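Dual specificity protein phosphatase 8 (Homo sapiens, PDB 4JMK) probably removes phosphate from phosphotyrosine, phosphoserine and phosphothreonine residues of proteins, and negatively regulates mitogen-activated protein kinases. Local coordinates at residues Lys69-Ile74 with Ala99-Met104; Arg94-Ala99 with Ile125-Asn130. The protein carries 1 engineered substitution. One frame throughout, in Å; residues are numbered along the deposited sequence.

How the interactions relate
Both contacts lie within the catalytic phosphatase domain and both use helix 94-107. From the N terminus, the chain reaches 69-74 on helix 67-79, runs through strand 83-87 and the phosphate-binding loop, and interaction 1 closes this excursion when 99-104 packs back on 69-74. Interaction 2 starts before that closure, at 94-99, and closes after helix 111-121, where 125-130 leads into helix 129-148. The two loops therefore cross rather than nest, and the segments share Ala99. They also touch directly, Ser70 on Ile98 and Ile100 on Ile125, so helix 94-107 is tied to helix 67-79 and to the start of helix 129-148.

Interaction 1: residues Lys69-Ile74 with Ala99-Met104; sequences KSIEFI and AIAYIM
Ile74 and Ile71, one turn apart on helix 67-79, both lean on the ring of Tyr102 from helix 94-107. Ile74 sets its CG2 methyl over one face, 3.7 Å from the ring centroid and 24° off the normal, a CH-pi contact displaced toward the CE1 rim. That branch lies opposite the backbone N across CA-CB, which carries it out over the ring, while CD1 of Ile74 rests nearer the ring root, 3.9 Å from Tyr102 CD1. Ile71 approaches obliquely, its CG2 3.8 Å from Tyr102 CD1. Its longer branch runs past the tyrosine backbone, where Ile71 CD1 lies 3.8 Å from Ala101 O and 4.5 Å from Ala101 CB. Helix 67-79 is the connection of a beta-alpha-beta crossover from strand 50-52 to strand 83-87, and helix 94-107 follows that second strand across the phosphate-binding loop, the layout of the cysteine-based phosphatases. The axes of the two short segments pass 9.8 Å apart, with a signed crossing angle of -76°, a steep crossing bridged chiefly by the tyrosine. With CG of Tyr102 anti to the backbone N (chi1 179°), the ring extends from its helix toward helix 67-79, and its hydroxyl is hydrogen-bonded to Asp75 OD1 and His9 NE2. Replacing the tyrosine by an alanine is likely to open a gap beneath the CG2 methyl of Ile74 and leave Asp75 and His9 without this hydroxyl. Helix 129-148 adds to the packing: Ile71 touches its Tyr138 and Ala101 its Leu135.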
loop_
_atom_site.group_PDB
_atom_site.type_symbol
_atom_site.label_atom_id
_atom_site.label_comp_id
_atom_site.label_asym_id
_atom_site.label_seq_id
_atom_site.Cartn_x
_atom_site.Cartn_y
_atom_site.Cartn_z
ATOM N N LYS A 69 4.591 7.035 -6.431
ATOM C CA LYS A 69 5.682 6.076 -6.637
ATOM C C LYS A 69 5.368 4.688 -6.077
ATOM O O LYS A 69 5.782 3.676 -6.646
ATOM C CB LYS A 69 6.997 6.606 -6.050
ATOM C CG LYS A 69 7.614 7.735 -6.872
ATOM C CD LYS A 69 9.053 8.013 -6.442
ATOM C CE LYS A 69 9.704 9.103 -7.291
ATOM N NZ LYS A 69 9.932 10.359 -6.511
ATOM N N SER A 70 4.662 4.643 -4.949
ATOM C CA SER A 70 4.185 3.372 -4.386
ATOM C C SER A 70 3.220 2.680 -5.345
ATOM O O SER A 70 3.311 1.478 -5.598
ATOM C CB SER A 70 3.457 3.641 -3.063
ATOM O OG SER A 70 4.312 4.235 -2.101
ATOM N N ILE A 71 2.289 3.447 -5.896
ATOM C CA ILE A 71 1.353 2.909 -6.874
ATOM C C ILE A 71 2.064 2.396 -8.139
ATOM O O ILE A 71 1.744 1.316 -8.645
ATOM C CB ILE A 71 0.260 3.960 -7.171
ATOM C CG1 ILE A 71 -0.616 4.131 -5.925
ATOM C CG2 ILE A 71 -0.595 3.585 -8.384
ATOM C CD1 ILE A 71 -1.600 5.307 -6.009
ATOM N N GLU A 72 3.027 3.160 -8.642
ATOM C CA GLU A 72 3.858 2.732 -9.770
ATOM C C GLU A 72 4.558 1.382 -9.490
ATOM O O GLU A 72 4.585 0.489 -10.347
ATOM C CB GLU A 72 4.896 3.828 -10.061
ATOM C CG GLU A 72 5.878 3.523 -11.180
ATOM C CD GLU A 72 7.064 4.492 -11.201
ATOM O OE1 GLU A 72 7.145 5.321 -12.134
ATOM O OE2 GLU A 72 7.922 4.419 -10.291
ATOM N N PHE A 73 5.112 1.239 -8.289
ATOM C CA PHE A 73 5.766 -0.005 -7.884
ATOM C C PHE A 73 4.790 -1.180 -7.922
ATOM O O PHE A 73 5.116 -2.265 -8.433
ATOM C CB PHE A 73 6.355 0.154 -6.476
ATOM C CG PHE A 73 7.113 -1.065 -5.977
ATOM C CD1 PHE A 73 8.371 -1.384 -6.490
ATOM C CD2 PHE A 73 6.570 -1.875 -4.988
ATOM C CE1 PHE A 73 9.072 -2.503 -6.025
ATOM C CE2 PHE A 73 7.255 -2.996 -4.519
ATOM C CZ PHE A 73 8.522 -3.310 -5.036
ATOM N N ILE A 74 3.601 -0.980 -7.358
ATOM C CA ILE A 74 2.588 -2.034 -7.347
ATOM C C ILE A 74 2.200 -2.394 -8.776
ATOM O O ILE A 74 2.042 -3.580 -9.098
ATOM C CB ILE A 74 1.339 -1.628 -6.519
ATOM C CG1 ILE A 74 1.709 -1.524 -5.028
ATOM C CG2 ILE A 74 0.173 -2.623 -6.736
ATOM C CD1 ILE A 74 0.678 -0.783 -4.196
ATOM N N ALA A 99 -2.382 0.890 0.403
ATOM C CA ALA A 99 -3.330 0.006 -0.283
ATOM C C ALA A 99 -4.611 0.744 -0.648
ATOM O O ALA A 99 -5.152 0.558 -1.753
ATOM C CB ALA A 99 -3.653 -1.201 0.584
ATOM N N ILE A 100 -5.104 1.564 0.276
ATOM C CA ILE A 100 -6.335 2.332 0.019
ATOM C C ILE A 100 -6.121 3.297 -1.134
ATOM O O ILE A 100 -6.954 3.371 -2.034
ATOM C CB ILE A 100 -6.836 3.088 1.281
ATOM C CG1 ILE A 100 -7.239 2.070 2.350
ATOM C CG2 ILE A 100 -8.043 3.973 0.939
ATOM C CD1 ILE A 100 -7.345 2.637 3.766
ATOM N N ALA A 101 -5.012 4.031 -1.118
ATOM C CA ALA A 101 -4.711 4.950 -2.220
ATOM C C ALA A 101 -4.610 4.218 -3.565
ATOM O O ALA A 101 -5.036 4.739 -4.599
ATOM C CB ALA A 101 -3.426 5.730 -1.931
ATOM N N TYR A 102 -4.034 3.019 -3.562
ATOM C CA TYR A 102 -3.899 2.273 -4.806
ATOM C C TYR A 102 -5.266 1.961 -5.414
ATOM O O TYR A 102 -5.464 2.067 -6.631
ATOM C CB TYR A 102 -3.117 0.970 -4.587
ATOM C CG TYR A 102 -2.992 0.182 -5.867
ATOM C CD1 TYR A 102 -2.002 0.485 -6.797
ATOM C CD2 TYR A 102 -3.879 -0.845 -6.164
ATOM C CE1 TYR A 102 -1.903 -0.228 -7.994
ATOM C CE2 TYR A 102 -3.783 -1.561 -7.353
ATOM C CZ TYR A 102 -2.792 -1.244 -8.254
ATOM O OH TYR A 102 -2.697 -1.947 -9.430
ATOM N N ILE A 103 -6.206 1.565 -4.567
ATOM C CA ILE A 103 -7.546 1.242 -5.041
ATOM C C ILE A 103 -8.251 2.491 -5.523
ATOM O O ILE A 103 -8.934 2.471 -6.554
ATOM C CB ILE A 103 -8.349 0.525 -3.949
ATOM C CG1 ILE A 103 -7.745 -0.862 -3.732
ATOM C CG2 ILE A 103 -9.805 0.375 -4.329
ATOM C CD1 ILE A 103 -8.202 -1.490 -2.483
ATOM N N MET A 104 -8.065 3.588 -4.795
ATOM C CA MET A 104 -8.644 4.869 -5.213
ATOM C C MET A 104 -8.234 5.260 -6.631
ATOM O O MET A 104 -9.068 5.565 -7.478
ATOM C CB MET A 104 -8.173 5.975 -4.278
ATOM C CG MET A 104 -8.866 6.019 -2.952
ATOM S SD MET A 104 -8.085 7.225 -1.859
ATOM C CE MET A 104 -8.544 8.706 -2.730
#

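Interaction 2: residues Arg94-Ala99 with Ile125-Asn130. With SO4 (sulfate ion), chain C; SO4 (sulfate ion), chain D.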
loop_
_atom_site.group_PDB
_atom_site.type_symbol
_atom_site.label_atom_id
_atom_site.label_comp_id
_atom_site.label_asym_id
_atom_site.label_seq_id
_atom_site.Cartn_x
_atom_site.Cartn_y
_atom_site.Cartn_z
ATOM N N ARG A 94 0.196 2.599 8.165
ATOM C CA ARG A 94 1.035 3.068 7.053
ATOM C C ARG A 94 0.790 2.282 5.770
ATOM O O ARG A 94 0.426 2.854 4.740
ATOM C CB ARG A 94 2.514 3.007 7.430
ATOM C CG ARG A 94 2.935 4.104 8.407
ATOM C CD ARG A 94 4.292 3.794 9.005
ATOM N NE ARG A 94 4.228 2.653 9.916
ATOM C CZ ARG A 94 5.275 2.165 10.579
ATOM N NH1 ARG A 94 6.475 2.711 10.421
ATOM N NH2 ARG A 94 5.124 1.124 11.390
ATOM N N SER A 95 0.969 0.967 5.839
ATOM C CA SER A 95 0.734 0.112 4.688
ATOM C C SER A 95 -0.732 0.124 4.258
ATOM O O SER A 95 -1.044 0.148 3.061
ATOM C CB SER A 95 1.182 -1.311 5.017
ATOM O OG SER A 95 0.539 -1.766 6.195
ATOM N N ALA A 96 -1.644 0.127 5.228
ATOM C CA ALA A 96 -3.068 0.117 4.897
ATOM C C ALA A 96 -3.424 1.347 4.059
ATOM O O ALA A 96 -4.173 1.258 3.081
ATOM C CB ALA A 96 -3.900 0.077 6.182
ATOM N N THR A 97 -2.876 2.497 4.436
ATOM C CA THR A 97 -3.177 3.728 3.695
ATOM C C THR A 97 -2.681 3.645 2.246
ATOM O O THR A 97 -3.364 4.076 1.315
ATOM C CB THR A 97 -2.608 4.966 4.421
ATOM O OG1 THR A 97 -3.141 5.009 5.755
ATOM C CG2 THR A 97 -3.016 6.247 3.690
ATOM N N ILE A 98 -1.506 3.065 2.041
ATOM C CA ILE A 98 -1.010 2.891 0.671
ATOM C C ILE A 98 -1.938 2.012 -0.166
ATOM O O ILE A 98 -2.270 2.365 -1.308
ATOM C CB ILE A 98 0.438 2.371 0.664
ATOM C CG1 ILE A 98 1.364 3.480 1.169
ATOM C CG2 ILE A 98 0.870 1.907 -0.756
ATOM C CD1 ILE A 98 2.802 3.030 1.467
ATOM N N ALA A 99 -2.382 0.890 0.403
ATOM C CA ALA A 99 -3.330 0.006 -0.283
ATOM C C ALA A 99 -4.611 0.744 -0.648
ATOM O O ALA A 99 -5.152 0.558 -1.753
ATOM C CB ALA A 99 -3.653 -1.201 0.584
ATOM N N ILE A 125 -7.516 -3.063 10.179
ATOM C CA ILE A 125 -6.828 -1.817 9.823
ATOM C C ILE A 125 -7.415 -0.673 10.628
ATOM O O ILE A 125 -8.599 -0.682 10.972
ATOM C CB ILE A 125 -6.855 -1.458 8.311
ATOM C CG1 ILE A 125 -8.266 -1.119 7.823
ATOM C CG2 ILE A 125 -6.203 -2.555 7.467
ATOM C CD1 ILE A 125 -8.273 -0.357 6.507
ATOM N N SER A 126 -6.571 0.297 10.949
ATOM C CA SER A 126 -6.989 1.436 11.756
ATOM C C SER A 126 -6.038 2.593 11.511
ATOM O O SER A 126 -5.296 2.979 12.417
ATOM C CB SER A 126 -6.953 1.065 13.235
ATOM O OG SER A 126 -7.311 2.182 14.038
ATOM N N PRO A 127 -6.039 3.140 10.280
ATOM C CA PRO A 127 -5.017 4.142 9.951
ATOM C C PRO A 127 -5.185 5.389 10.800
ATOM O O PRO A 127 -6.319 5.817 11.089
ATOM C CB PRO A 127 -5.285 4.456 8.469
ATOM C CG PRO A 127 -6.130 3.304 7.959
ATOM C CD PRO A 127 -6.964 2.912 9.154
ATOM N N ASN A 128 -4.072 5.961 11.238
ATOM C CA ASN A 128 -4.171 7.150 12.064
ATOM C C ASN A 128 -4.784 8.277 11.231
ATOM O O ASN A 128 -4.742 8.258 9.988
ATOM C CB ASN A 128 -2.823 7.532 12.652
ATOM C CG ASN A 128 -2.173 8.665 11.913
ATOM O OD1 ASN A 128 -2.135 9.796 12.393
ATOM N ND2 ASN A 128 -1.654 8.374 10.736
ATOM N N PHE A 129 -5.401 9.226 11.912
ATOM C CA PHE A 129 -6.195 10.243 11.230
ATOM C C PHE A 129 -5.363 11.081 10.266
ATOM O O PHE A 129 -5.861 11.534 9.231
ATOM C CB PHE A 129 -6.850 11.159 12.259
ATOM C CG PHE A 129 -7.894 10.474 13.094
ATOM C CD1 PHE A 129 -7.963 10.698 14.463
ATOM C CD2 PHE A 129 -8.823 9.629 12.507
ATOM C CE1 PHE A 129 -8.936 10.079 15.236
ATOM C CE2 PHE A 129 -9.793 9.008 13.271
ATOM C CZ PHE A 129 -9.850 9.230 14.638
ATOM N N ASN A 130 -4.111 11.324 10.633
ATOM C CA ASN A 130 -3.203 12.083 9.779
ATOM C C ASN A 130 -3.079 11.431 8.388
ATOM O O ASN A 130 -3.165 12.112 7.361
ATOM C CB ASN A 130 -1.845 12.228 10.482
ATOM C CG ASN A 130 -0.750 12.754 9.566
ATOM O OD1 ASN A 130 -0.914 13.787 8.914
ATOM N ND2 ASN A 130 0.376 12.041 9.515
HETATM S S SO4 C . 1.516 0.295 11.015
HETATM O O1 SO4 C . 2.712 -0.469 11.369
HETATM O O2 SO4 C . 1.943 1.633 10.622
HETATM O O3 SO4 C . 0.653 0.373 12.182
HETATM O O4 SO4 C . 0.788 -0.332 9.940
HETATM S S SO4 D . 9.762 3.549 12.293
HETATM O O1 SO4 D . 11.055 3.230 12.888
HETATM O O2 SO4 D . 9.794 4.941 11.853
HETATM O O3 SO4 D . 8.721 3.376 13.306
HETATM O O4 SO4 D . 9.499 2.672 11.152
#
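Ala96 points its methyl at Ile125, with CB 3.7 Å from the isoleucine CG2. Ile125 has CG1 set between its backbone N and carbonyl carbon (chi1 67°), a rotation that turns CG2 to the alanine. The ring of Pro127 lies beside this pair, its CG 4.3 Å from Ala96 CB, and slants across Thr97, whose OG1 sits 3.5 Å from Pro127 CB. That hydroxyl is hydrogen-bonded to Ser93 O, and its approach to the proline is a van der Waals contact. Arg94, two residues before Ala96, turns the other way, toward the phosphate-binding loop of the protein tyrosine phosphatase family. Bent at CG-CD, it brings a guanidinium edge to the chain C sulfate: NE donates to O2 at 2.6 Å, nearly straight at 166°, and NH2 to O1 at 2.9 Å. Arg94 N adds a bond to O2, Ala90, Ile92 and Ser93 give further backbone N-H groups, and the engineered Ser88, at the position predicted for the phosphocysteine nucleophile, adds its OG. NH1 reaches the chain D sulfate O4 at 3.1 Å. The chemistry is thus divided: a mostly apolar, weakly directional seam backs the helix start, while the chain C sulfate, probably from the crystallisation liquor, occupies a site consistent with substrate phosphate binding.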